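Endoribonuclease YbeY (PDB 1OZ9) probably acts as a zinc-dependent endoribonuclease that cuts single-stranded RNA, serving 16S rRNA 3'-end maturation and late-stage quality control of 70S ribosomes. Local coordinates at residues A[117-121]-A[122-126]; A[132-135]-A[136-139]; A[106-109]-A[110-114]. All blocks are in the same frame, centred on the assembly; numbering follows the deposited sequence.

In the fold
Along the chain from the N terminus the contacts come in the order interaction 3, interaction 1, interaction 2, each closing before the next opens, so none nests in or crosses another. Interaction 3 joins successive turns near the start of helix 105-120. Interaction 1 uses the end of that helix and the loop after it, closing the tight turn by which the chain leaves the helix. Interaction 2 lies on helix 129-147, which packs back against its predecessor: Val-118 CG1 and Phe-135 CE1 are 3.6 Å apart, and Glu-139 O reaches Val-114 CG1 at 3.9 Å. Interaction 1 holds two of the three predicted zinc ligands, and interaction 2, its centre about 9 Å away, packs beside them.

Interaction 1 of 3, residues A[117-121]-A[122-126]; sequences IVHLL and GYDHE
The rings of His-119 and His-125 touch at their edges, His-119 NE2 3.4 Å from His-125 CE1, with the planes 69° apart. His-125 reaches this place with CG held between its backbone N and carbonyl carbon (chi1 59°). At the same end of the His-119 ring, CE1 has Asp-124 OD1 at its edge, 3.6 Å away. That oxygen is itself tied by Glu-126 N at 3.2 Å, a nearly straight bond arriving from above the carboxylate plane; it makes an Asx turn that fixes the loop beside the histidines. An alanine in place of His-119 would probably leave His-125 CE1 and Asp-124 OD1 without the ring they border and take one ligand from the predicted metal site.

Further out, the turn itself is set by backbone. Gly-122, at positive phi (96°), gives its N-H to His-119 O at 2.9 Å, while Tyr-123 N makes a weak bond to Val-118 O at 3.5 Å. Val-118 CG1 packs on Tyr-123 CB, and Leu-121 CB lies at the tyrosine ring's edge, 4.0 Å from CE1. Phe-135 of the following helix meets both histidine rings edge-to-face. A Schellman motif thus ends the helix and redirects the chain from His-119 to His-125, which with His-115 form the predicted zinc site, an HxxxHxxGxxH pattern with Gly-122 as its glycine, as in metzincin-type folds.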
ATOM      1  N   ILE A 117       0.999   3.312  -0.486  1.00 16.98           N
ATOM      2  CA  ILE A 117       0.803   4.379  -1.459  1.00 17.83           C
ATOM      3  C   ILE A 117       1.729   5.530  -1.139  1.00 17.23           C
ATOM      4  O   ILE A 117       2.337   6.106  -2.047  1.00 18.95           O
ATOM      5  CB  ILE A 117      -0.651   4.845  -1.494  1.00 18.07           C
ATOM      6  CG1 ILE A 117      -1.495   3.737  -2.118  1.00 18.06           C
ATOM      7  CG2 ILE A 117      -0.810   6.155  -2.336  1.00 18.68           C
ATOM      8  CD1 ILE A 117      -2.973   3.995  -2.069  1.00 16.98           C
ATOM      9  N   VAL A 118       1.820   5.897   0.130  1.00 15.70           N
ATOM     10  CA  VAL A 118       2.692   7.008   0.504  1.00 15.95           C
ATOM     11  C   VAL A 118       4.158   6.714   0.139  1.00 16.69           C
ATOM     12  O   VAL A 118       4.886   7.599  -0.343  1.00 16.41           O
ATOM     13  CB  VAL A 118       2.555   7.358   2.019  1.00 16.26           C
ATOM     14  CG1 VAL A 118       3.558   8.491   2.424  1.00 15.32           C
ATOM     15  CG2 VAL A 118       1.079   7.751   2.328  1.00 14.81           C
ATOM     16  N   HIS A 119       4.587   5.471   0.339  1.00 16.55           N
ATOM     17  CA  HIS A 119       5.932   5.065  -0.059  1.00 18.26           C
ATOM     18  C   HIS A 119       6.079   5.232  -1.555  1.00 18.09           C
ATOM     19  O   HIS A 119       7.139   5.631  -2.050  1.00 16.34           O
ATOM     20  CB  HIS A 119       6.187   3.590   0.243  1.00 19.99           C
ATOM     21  CG  HIS A 119       6.803   3.350   1.575  1.00 23.06           C
ATOM     22  ND1 HIS A 119       8.137   3.563   1.829  1.00 25.66           N
ATOM     23  CD2 HIS A 119       6.256   2.914   2.737  1.00 26.06           C
ATOM     24  CE1 HIS A 119       8.391   3.272   3.094  1.00 28.45           C
ATOM     25  NE2 HIS A 119       7.266   2.867   3.665  1.00 27.67           N
ATOM     26  N   LEU A 120       5.023   4.884  -2.280  1.00 18.45           N
ATOM     27  CA  LEU A 120       5.070   4.934  -3.745  1.00 19.62           C
ATOM     28  C   LEU A 120       5.212   6.348  -4.279  1.00 19.98           C
ATOM     29  O   LEU A 120       5.708   6.549  -5.394  1.00 19.85           O
ATOM     30  CB  LEU A 120       3.787   4.358  -4.350  1.00 20.68           C
ATOM     31  CG  LEU A 120       3.723   2.971  -4.943  1.00 23.51           C
ATOM     32  CD1 LEU A 120       2.423   2.858  -5.772  1.00 25.94           C
ATOM     33  CD2 LEU A 120       4.914   2.691  -5.818  1.00 23.94           C
ATOM     34  N   LEU A 121       4.748   7.320  -3.500  1.00 19.19           N
ATOM     35  CA  LEU A 121       4.852   8.707  -3.883  1.00 19.19           C
ATOM     36  C   LEU A 121       6.235   9.251  -3.548  1.00 19.11           C
ATOM     37  O   LEU A 121       6.505  10.441  -3.734  1.00 18.59           O
ATOM     38  CB  LEU A 121       3.776   9.550  -3.209  1.00 19.53           C
ATOM     39  CG  LEU A 121       2.383   9.120  -3.679  1.00 22.31           C
ATOM     40  CD1 LEU A 121       1.347   9.949  -2.960  1.00 23.39           C
ATOM     41  CD2 LEU A 121       2.251   9.235  -5.228  1.00 23.25           C
ATOM     42  N   GLY A 122       7.109   8.398  -3.029  1.00 18.08           N
ATOM     43  CA  GLY A 122       8.484   8.820  -2.807  1.00 17.90           C
ATOM     44  C   GLY A 122       8.845   9.315  -1.418  1.00 18.38           C
ATOM     45  O   GLY A 122       9.840  10.010  -1.245  1.00 16.79           O
ATOM     46  N   TYR A 123       8.061   8.955  -0.416  1.00 18.78           N
ATOM     47  CA  TYR A 123       8.402   9.329   0.961  1.00 20.46           C
ATOM     48  C   TYR A 123       8.939   8.077   1.632  1.00 21.50           C
ATOM     49  O   TYR A 123       8.551   6.971   1.274  1.00 21.53           O
ATOM     50  CB  TYR A 123       7.152   9.803   1.711  1.00 20.45           C
ATOM     51  CG  TYR A 123       6.515  11.059   1.140  1.00 21.34           C
ATOM     52  CD1 TYR A 123       5.766  11.010  -0.029  1.00 22.88           C
ATOM     53  CD2 TYR A 123       6.667  12.287   1.767  1.00 23.43           C
ATOM     54  CE1 TYR A 123       5.197  12.151  -0.557  1.00 22.57           C
ATOM     55  CE2 TYR A 123       6.093  13.446   1.242  1.00 23.21           C
ATOM     56  CZ  TYR A 123       5.355  13.356   0.089  1.00 23.56           C
ATOM     57  OH  TYR A 123       4.776  14.480  -0.438  1.00 22.48           O
ATOM     58  N   ASP A 124       9.803   8.231   2.619  1.00 22.71           N
ATOM     59  CA  ASP A 124      10.321   7.049   3.301  1.00 25.30           C
ATOM     60  C   ASP A 124      10.443   7.452   4.764  1.00 25.37           C
ATOM     61  O   ASP A 124      10.947   8.512   5.059  1.00 25.93           O
ATOM     62  CB  ASP A 124      11.703   6.668   2.729  1.00 25.88           C
ATOM     63  CG  ASP A 124      12.169   5.265   3.158  1.00 28.41           C
ATOM     64  OD1 ASP A 124      11.561   4.646   4.062  1.00 30.32           O
ATOM     65  OD2 ASP A 124      13.162   4.708   2.648  1.00 29.83           O
ATOM     66  N   HIS A 125       9.959   6.646   5.690  1.00 26.37           N
ATOM     67  CA  HIS A 125      10.083   7.044   7.089  1.00 27.65           C
ATOM     68  C   HIS A 125      11.333   6.489   7.742  1.00 28.31           C
ATOM     69  O   HIS A 125      11.730   6.939   8.811  1.00 27.43           O
ATOM     70  CB  HIS A 125       8.886   6.544   7.863  1.00 28.37           C
ATOM     71  CG  HIS A 125       8.738   5.064   7.801  1.00 28.44           C
ATOM     72  ND1 HIS A 125       8.103   4.422   6.761  1.00 30.23           N
ATOM     73  CD2 HIS A 125       9.175   4.094   8.635  1.00 29.37           C
ATOM     74  CE1 HIS A 125       8.147   3.117   6.963  1.00 28.57           C
ATOM     75  NE2 HIS A 125       8.785   2.893   8.096  1.00 27.58           N
ATOM     76  N   GLU A 126      11.958   5.507   7.103  1.00 29.68           N
ATOM     77  CA  GLU A 126      13.104   4.828   7.720  1.00 31.82           C
ATOM     78  C   GLU A 126      14.309   5.715   7.970  1.00 31.85           C
ATOM     79  O   GLU A 126      15.151   5.426   8.829  1.00 31.98           O
ATOM     80  CB  GLU A 126      13.500   3.586   6.925  1.00 32.67           C
ATOM     81  CG  GLU A 126      12.415   2.525   6.959  1.00 36.29           C
ATOM     82  CD  GLU A 126      12.814   1.222   6.282  1.00 42.44           C
ATOM     83  OE1 GLU A 126      13.298   1.264   5.118  1.00 45.05           O
ATOM     84  OE2 GLU A 126      12.631   0.158   6.920  1.00 43.85           O
TER

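Interaction 2 of 3, residues A[132-135]-A[136-139]; sequences EKKF and RELE
Phe-135 turns the edge of its ring to the carboxylate of Glu-139, one helical turn on, with CE2 3.6 Å from OE1 and the two planes almost perpendicular at 85°. With CG anti to the backbone N (chi1 -176°), the ring stands out from the helix, and the extended Glu-139 brings its carboxylate to the CE2 edge. Arg-136 closes the group: its NH1 bonds Glu-139 OE1 at 2.8 Å, in the guanidinium plane and on the syn lone pair, while NH1 also stands 4.0 Å from Phe-135 CE2. This is the dense, inward part, where the buried Phe-135 ring also meets that of His-115.

The outward side is looser. Lys-133 and Glu-137 run side by side in the same direction, touching through Lys-133 CE and Glu-137 OE2 at 3.8 Å, while Lys-134 NZ stays 4.3 Å from Glu-137 OE1, beyond a salt bridge. Beneath both sides the backbone is regular, as in the straight bond from Glu-137 N to Lys-133 O (3.0 Å, 174°).

Glu-139 thus has both oxygens engaged, OE1 by Arg-136 and OE2 by His-115 ND1, which is likely to fix the carboxylate's rotation and orient that predicted zinc ligand from the second shell.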
ATOM      1  N   GLU A 132      10.602  11.222   8.050  1.00 20.10           N
ATOM      2  CA  GLU A 132       9.604  10.447   8.798  1.00 19.94           C
ATOM      3  C   GLU A 132       8.463  11.397   9.106  1.00 19.04           C
ATOM      4  O   GLU A 132       7.303  11.056   8.938  1.00 18.44           O
ATOM      5  CB  GLU A 132      10.218   9.900  10.094  1.00 20.81           C
ATOM      6  CG  GLU A 132       9.264   9.178  11.041  1.00 22.00           C
ATOM      7  CD  GLU A 132       9.953   8.838  12.356  1.00 25.96           C
ATOM      8  OE1 GLU A 132      10.721   9.674  12.876  1.00 28.10           O
ATOM      9  OE2 GLU A 132       9.753   7.730  12.867  1.00 28.57           O
ATOM     10  N   LYS A 133       8.814  12.611   9.528  1.00 19.11           N
ATOM     11  CA  LYS A 133       7.813  13.621   9.842  1.00 18.75           C
ATOM     12  C   LYS A 133       6.873  13.812   8.670  1.00 18.27           C
ATOM     13  O   LYS A 133       5.673  13.703   8.820  1.00 16.99           O
ATOM     14  CB  LYS A 133       8.460  14.955  10.173  1.00 19.34           C
ATOM     15  CG  LYS A 133       7.485  16.126  10.196  1.00 19.61           C
ATOM     16  CD  LYS A 133       8.098  17.321  10.947  1.00 22.77           C
ATOM     17  CE  LYS A 133       7.449  18.643  10.535  1.00 22.72           C
ATOM     18  NZ  LYS A 133       8.213  19.787  11.062  1.00 22.88           N
ATOM     19  N   LYS A 134       7.424  14.084   7.496  1.00 18.31           N
ATOM     20  CA  LYS A 134       6.557  14.294   6.338  1.00 18.91           C
ATOM     21  C   LYS A 134       5.813  13.040   5.938  1.00 18.73           C
ATOM     22  O   LYS A 134       4.689  13.129   5.449  1.00 18.93           O
ATOM     23  CB  LYS A 134       7.330  14.841   5.137  1.00 19.69           C
ATOM     24  CG  LYS A 134       8.084  16.144   5.419  1.00 23.10           C
ATOM     25  CD  LYS A 134       7.150  17.292   5.810  1.00 28.85           C
ATOM     26  CE  LYS A 134       6.174  17.652   4.681  1.00 32.76           C
ATOM     27  NZ  LYS A 134       5.776  19.100   4.809  1.00 37.16           N
ATOM     28  N   PHE A 135       6.426  11.872   6.123  1.00 17.45           N
ATOM     29  CA  PHE A 135       5.758  10.628   5.762  1.00 17.07           C
ATOM     30  C   PHE A 135       4.513  10.448   6.627  1.00 16.99           C
ATOM     31  O   PHE A 135       3.416  10.176   6.135  1.00 15.68           O
ATOM     32  CB  PHE A 135       6.691   9.429   5.975  1.00 17.15           C
ATOM     33  CG  PHE A 135       6.098   8.115   5.527  1.00 18.18           C
ATOM     34  CD1 PHE A 135       6.521   7.500   4.340  1.00 16.03           C
ATOM     35  CD2 PHE A 135       5.124   7.493   6.279  1.00 18.50           C
ATOM     36  CE1 PHE A 135       5.986   6.287   3.929  1.00 18.34           C
ATOM     37  CE2 PHE A 135       4.555   6.280   5.845  1.00 18.12           C
ATOM     38  CZ  PHE A 135       4.985   5.685   4.682  1.00 16.96           C
ATOM     39  N   ARG A 136       4.712  10.573   7.932  1.00 16.72           N
ATOM     40  CA  ARG A 136       3.631  10.374   8.882  1.00 18.03           C
ATOM     41  C   ARG A 136       2.538  11.419   8.758  1.00 17.75           C
ATOM     42  O   ARG A 136       1.391  11.063   8.790  1.00 17.94           O
ATOM     43  CB  ARG A 136       4.162  10.346  10.321  1.00 18.74           C
ATOM     44  CG  ARG A 136       4.994   9.099  10.644  1.00 21.59           C
ATOM     45  CD  ARG A 136       4.361   7.733  10.309  1.00 24.50           C
ATOM     46  NE  ARG A 136       5.200   6.653  10.843  1.00 27.45           N
ATOM     47  CZ  ARG A 136       5.149   5.367  10.479  1.00 27.98           C
ATOM     48  NH1 ARG A 136       4.286   4.955   9.567  1.00 25.35           N
ATOM     49  NH2 ARG A 136       5.979   4.488  11.058  1.00 28.25           N
ATOM     50  N   GLU A 137       2.882  12.696   8.627  1.00 18.27           N
ATOM     51  CA  GLU A 137       1.831  13.691   8.381  1.00 19.52           C
ATOM     52  C   GLU A 137       0.952  13.297   7.152  1.00 19.38           C
ATOM     53  O   GLU A 137      -0.276  13.302   7.234  1.00 18.49           O
ATOM     54  CB  GLU A 137       2.428  15.101   8.260  1.00 20.65           C
ATOM     55  CG  GLU A 137       3.091  15.583   9.559  1.00 24.58           C
ATOM     56  CD  GLU A 137       3.619  17.006   9.490  1.00 30.30           C
ATOM     57  OE1 GLU A 137       3.869  17.476   8.345  1.00 33.40           O
ATOM     58  OE2 GLU A 137       3.779  17.649  10.573  1.00 31.43           O
ATOM     59  N   LEU A 138       1.565  12.866   6.046  1.00 19.02           N
ATOM     60  CA  LEU A 138       0.776  12.504   4.858  1.00 19.28           C
ATOM     61  C   LEU A 138      -0.078  11.256   5.078  1.00 19.28           C
ATOM     62  O   LEU A 138      -1.246  11.176   4.690  1.00 18.93           O
ATOM     63  CB  LEU A 138       1.684  12.297   3.641  1.00 19.87           C
ATOM     64  CG  LEU A 138       0.920  12.290   2.323  1.00 21.72           C
ATOM     65  CD1 LEU A 138       0.180  13.629   2.219  1.00 23.48           C
ATOM     66  CD2 LEU A 138       1.882  12.126   1.159  1.00 21.27           C
ATOM     67  N   GLU A 139       0.505  10.263   5.727  1.00 18.48           N
ATOM     68  CA  GLU A 139      -0.206   9.046   6.013  1.00 18.29           C
ATOM     69  C   GLU A 139      -1.408   9.317   6.946  1.00 18.50           C
ATOM     70  O   GLU A 139      -2.522   8.819   6.721  1.00 17.43           O
ATOM     71  CB  GLU A 139       0.791   8.097   6.658  1.00 18.86           C
ATOM     72  CG  GLU A 139       0.238   6.754   7.055  1.00 18.72           C
ATOM     73  CD  GLU A 139       1.319   5.857   7.619  1.00 19.67           C
ATOM     74  OE1 GLU A 139       2.107   6.346   8.458  1.00 17.41           O
ATOM     75  OE2 GLU A 139       1.381   4.674   7.230  1.00 18.82           O
TER

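Interaction 3 of 3, residues A[106-109]-A[110-114]; sequences EEEV and KRLIV
A salt-bridge network spanning one turn of an alpha-helix joins Glu-107 to Lys-110 and Arg-111, on the helix that farther along carries His-115 and His-119 of the predicted zinc site. The helical frame is plain from the i to i+4 backbone bonds: Lys-110 N to Glu-106 O and Leu-112 N to Glu-108 O are each 2.9 Å.

Glu-107 divides its two oxygens between the bases. Its chain bends at chi2, setting the carboxylate beside Lys-110 and Arg-111 of the next turn. OE1 takes Lys-110 NZ at 3.0 Å, on the syn side but 28° out of the carboxylate plane; the bend in the lysine at chi3 (73°) brings its amine round to this oxygen. The Lys-110 side chain also touches Trp-28 of helix 22-35 and Leu-146 of helix 129-147.

On the inward flanks the same spacing serves packing. Glu-108 lays its carboxylate beside Leu-112, OE2 being 3.8 Å from CD1, while OE1 is bonded by His-103 NE2, so this buried acid has a polar mate outside the turn. Against helix 91-101, Glu-108 and Leu-112 both touch Ala-94. Val-109 CG1 meets Ile-113 CD1 at 4.0 Å, and Ile-113 continues onto Ile-25 and Trp-28, joining this helix to helix 22-35.

Arg-111 meets the other oxygen of Glu-107 with the edge of its guanidinium, the carboxylate and guanidinium planes being steeply turned against each other. A weak, bent bond from NH2 to OE2 accompanies the main one, from NE to OE2. The modelled NE to OE2 separation of 2.5 Å is shorter than usual for such a pair, and its exact length should be taken with reserve; the direction is clearer, with NE approaching the anti lone pair of OE2 and that oxygen only 5° out of the guanidinium plane.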
ATOM      1  N   GLU A 106      -9.297  -6.096   8.240  1.00 17.63           N
ATOM      2  CA  GLU A 106      -9.666  -5.057   7.273  1.00 17.77           C
ATOM      3  C   GLU A 106      -8.992  -3.769   7.656  1.00 18.03           C
ATOM      4  O   GLU A 106      -8.472  -3.073   6.798  1.00 17.74           O
ATOM      5  CB  GLU A 106     -11.175  -4.821   7.200  1.00 18.25           C
ATOM      6  CG  GLU A 106     -11.918  -6.006   6.628  1.00 20.15           C
ATOM      7  CD  GLU A 106     -13.359  -5.706   6.239  1.00 23.93           C
ATOM      8  OE1 GLU A 106     -13.784  -4.525   6.260  1.00 23.48           O
ATOM      9  OE2 GLU A 106     -14.074  -6.674   5.914  1.00 21.71           O
ATOM     10  N   GLU A 107      -8.996  -3.452   8.949  1.00 18.24           N
ATOM     11  CA  GLU A 107      -8.353  -2.220   9.369  1.00 19.30           C
ATOM     12  C   GLU A 107      -6.851  -2.267   9.059  1.00 18.22           C
ATOM     13  O   GLU A 107      -6.283  -1.270   8.591  1.00 18.37           O
ATOM     14  CB  GLU A 107      -8.600  -1.932  10.848  1.00 19.69           C
ATOM     15  CG  GLU A 107      -7.872  -0.684  11.347  1.00 23.72           C
ATOM     16  CD  GLU A 107      -8.417   0.635  10.782  1.00 29.13           C
ATOM     17  OE1 GLU A 107      -9.629   0.730  10.475  1.00 30.51           O
ATOM     18  OE2 GLU A 107      -7.623   1.600  10.654  1.00 31.60           O
ATOM     19  N   GLU A 108      -6.217  -3.416   9.271  1.00 17.72           N
ATOM     20  CA  GLU A 108      -4.776  -3.530   9.023  1.00 17.36           C
ATOM     21  C   GLU A 108      -4.470  -3.440   7.524  1.00 17.79           C
ATOM     22  O   GLU A 108      -3.506  -2.777   7.089  1.00 15.95           O
ATOM     23  CB  GLU A 108      -4.205  -4.822   9.640  1.00 17.69           C
ATOM     24  CG  GLU A 108      -2.687  -5.007   9.461  1.00 17.15           C
ATOM     25  CD  GLU A 108      -1.852  -3.954  10.198  1.00 21.76           C
ATOM     26  OE1 GLU A 108      -2.412  -3.177  11.024  1.00 18.12           O
ATOM     27  OE2 GLU A 108      -0.618  -3.907   9.955  1.00 22.14           O
ATOM     28  N   VAL A 109      -5.296  -4.093   6.715  1.00 16.47           N
ATOM     29  CA  VAL A 109      -5.071  -4.019   5.285  1.00 16.72           C
ATOM     30  C   VAL A 109      -5.252  -2.596   4.746  1.00 16.85           C
ATOM     31  O   VAL A 109      -4.492  -2.138   3.895  1.00 17.39           O
ATOM     32  CB  VAL A 109      -5.953  -5.036   4.548  1.00 17.25           C
ATOM     33  CG1 VAL A 109      -5.890  -4.790   3.030  1.00 17.35           C
ATOM     34  CG2 VAL A 109      -5.457  -6.448   4.929  1.00 17.23           C
ATOM     35  N   LYS A 110      -6.274  -1.916   5.230  1.00 16.82           N
ATOM     36  CA  LYS A 110      -6.539  -0.531   4.849  1.00 18.03           C
ATOM     37  C   LYS A 110      -5.326   0.355   5.182  1.00 18.04           C
ATOM     38  O   LYS A 110      -4.853   1.165   4.350  1.00 18.87           O
ATOM     39  CB  LYS A 110      -7.778   0.003   5.580  1.00 17.48           C
ATOM     40  CG  LYS A 110      -8.117   1.484   5.260  1.00 20.97           C
ATOM     41  CD  LYS A 110      -9.394   1.945   5.983  1.00 26.49           C
ATOM     42  CE  LYS A 110      -9.154   2.136   7.457  1.00 30.13           C
ATOM     43  NZ  LYS A 110     -10.399   2.507   8.218  1.00 32.95           N
ATOM     44  N   ARG A 111      -4.801   0.172   6.380  1.00 17.66           N
ATOM     45  CA  ARG A 111      -3.657   0.953   6.837  1.00 18.45           C
ATOM     46  C   ARG A 111      -2.399   0.663   6.015  1.00 18.19           C
ATOM     47  O   ARG A 111      -1.589   1.570   5.744  1.00 18.72           O
ATOM     48  CB  ARG A 111      -3.403   0.695   8.314  1.00 17.26           C
ATOM     49  CG  ARG A 111      -4.415   1.421   9.251  1.00 21.49           C
ATOM     50  CD  ARG A 111      -4.176   1.145  10.739  1.00 22.42           C
ATOM     51  NE  ARG A 111      -5.306   1.467  11.612  1.00 26.36           N
ATOM     52  CZ  ARG A 111      -5.219   1.552  12.961  1.00 30.92           C
ATOM     53  NH1 ARG A 111      -4.048   1.374  13.574  1.00 31.17           N
ATOM     54  NH2 ARG A 111      -6.301   1.823  13.706  1.00 29.77           N
ATOM     55  N   LEU A 112      -2.238  -0.588   5.618  1.00 17.37           N
ATOM     56  CA  LEU A 112      -1.095  -0.991   4.837  1.00 16.79           C
ATOM     57  C   LEU A 112      -1.204  -0.456   3.412  1.00 17.67           C
ATOM     58  O   LEU A 112      -0.190  -0.145   2.792  1.00 16.54           O
ATOM     59  CB  LEU A 112      -0.952  -2.524   4.819  1.00 17.28           C
ATOM     60  CG  LEU A 112      -0.446  -3.103   6.153  1.00 17.34           C
ATOM     61  CD1 LEU A 112      -0.568  -4.610   6.174  1.00 18.52           C
ATOM     62  CD2 LEU A 112       1.030  -2.698   6.470  1.00 17.54           C
ATOM     63  N   ILE A 113      -2.423  -0.374   2.878  1.00 16.54           N
ATOM     64  CA  ILE A 113      -2.597   0.221   1.543  1.00 17.13           C
ATOM     65  C   ILE A 113      -2.148   1.666   1.552  1.00 17.51           C
ATOM     66  O   ILE A 113      -1.421   2.111   0.667  1.00 17.92           O
ATOM     67  CB  ILE A 113      -4.068   0.161   1.138  1.00 16.57           C
ATOM     68  CG1 ILE A 113      -4.411  -1.271   0.750  1.00 16.54           C
ATOM     69  CG2 ILE A 113      -4.363   1.101  -0.060  1.00 18.49           C
ATOM     70  CD1 ILE A 113      -5.923  -1.539   0.686  1.00 17.55           C
ATOM     71  N   VAL A 114      -2.575   2.408   2.565  1.00 17.38           N
ATOM     72  CA  VAL A 114      -2.174   3.823   2.683  1.00 16.66           C
ATOM     73  C   VAL A 114      -0.676   3.911   2.857  1.00 17.16           C
ATOM     74  O   VAL A 114      -0.004   4.715   2.186  1.00 17.11           O
ATOM     75  CB  VAL A 114      -2.925   4.495   3.855  1.00 16.10           C
ATOM     76  CG1 VAL A 114      -2.466   5.959   4.087  1.00 15.06           C
ATOM     77  CG2 VAL A 114      -4.439   4.448   3.546  1.00 16.91           C
TER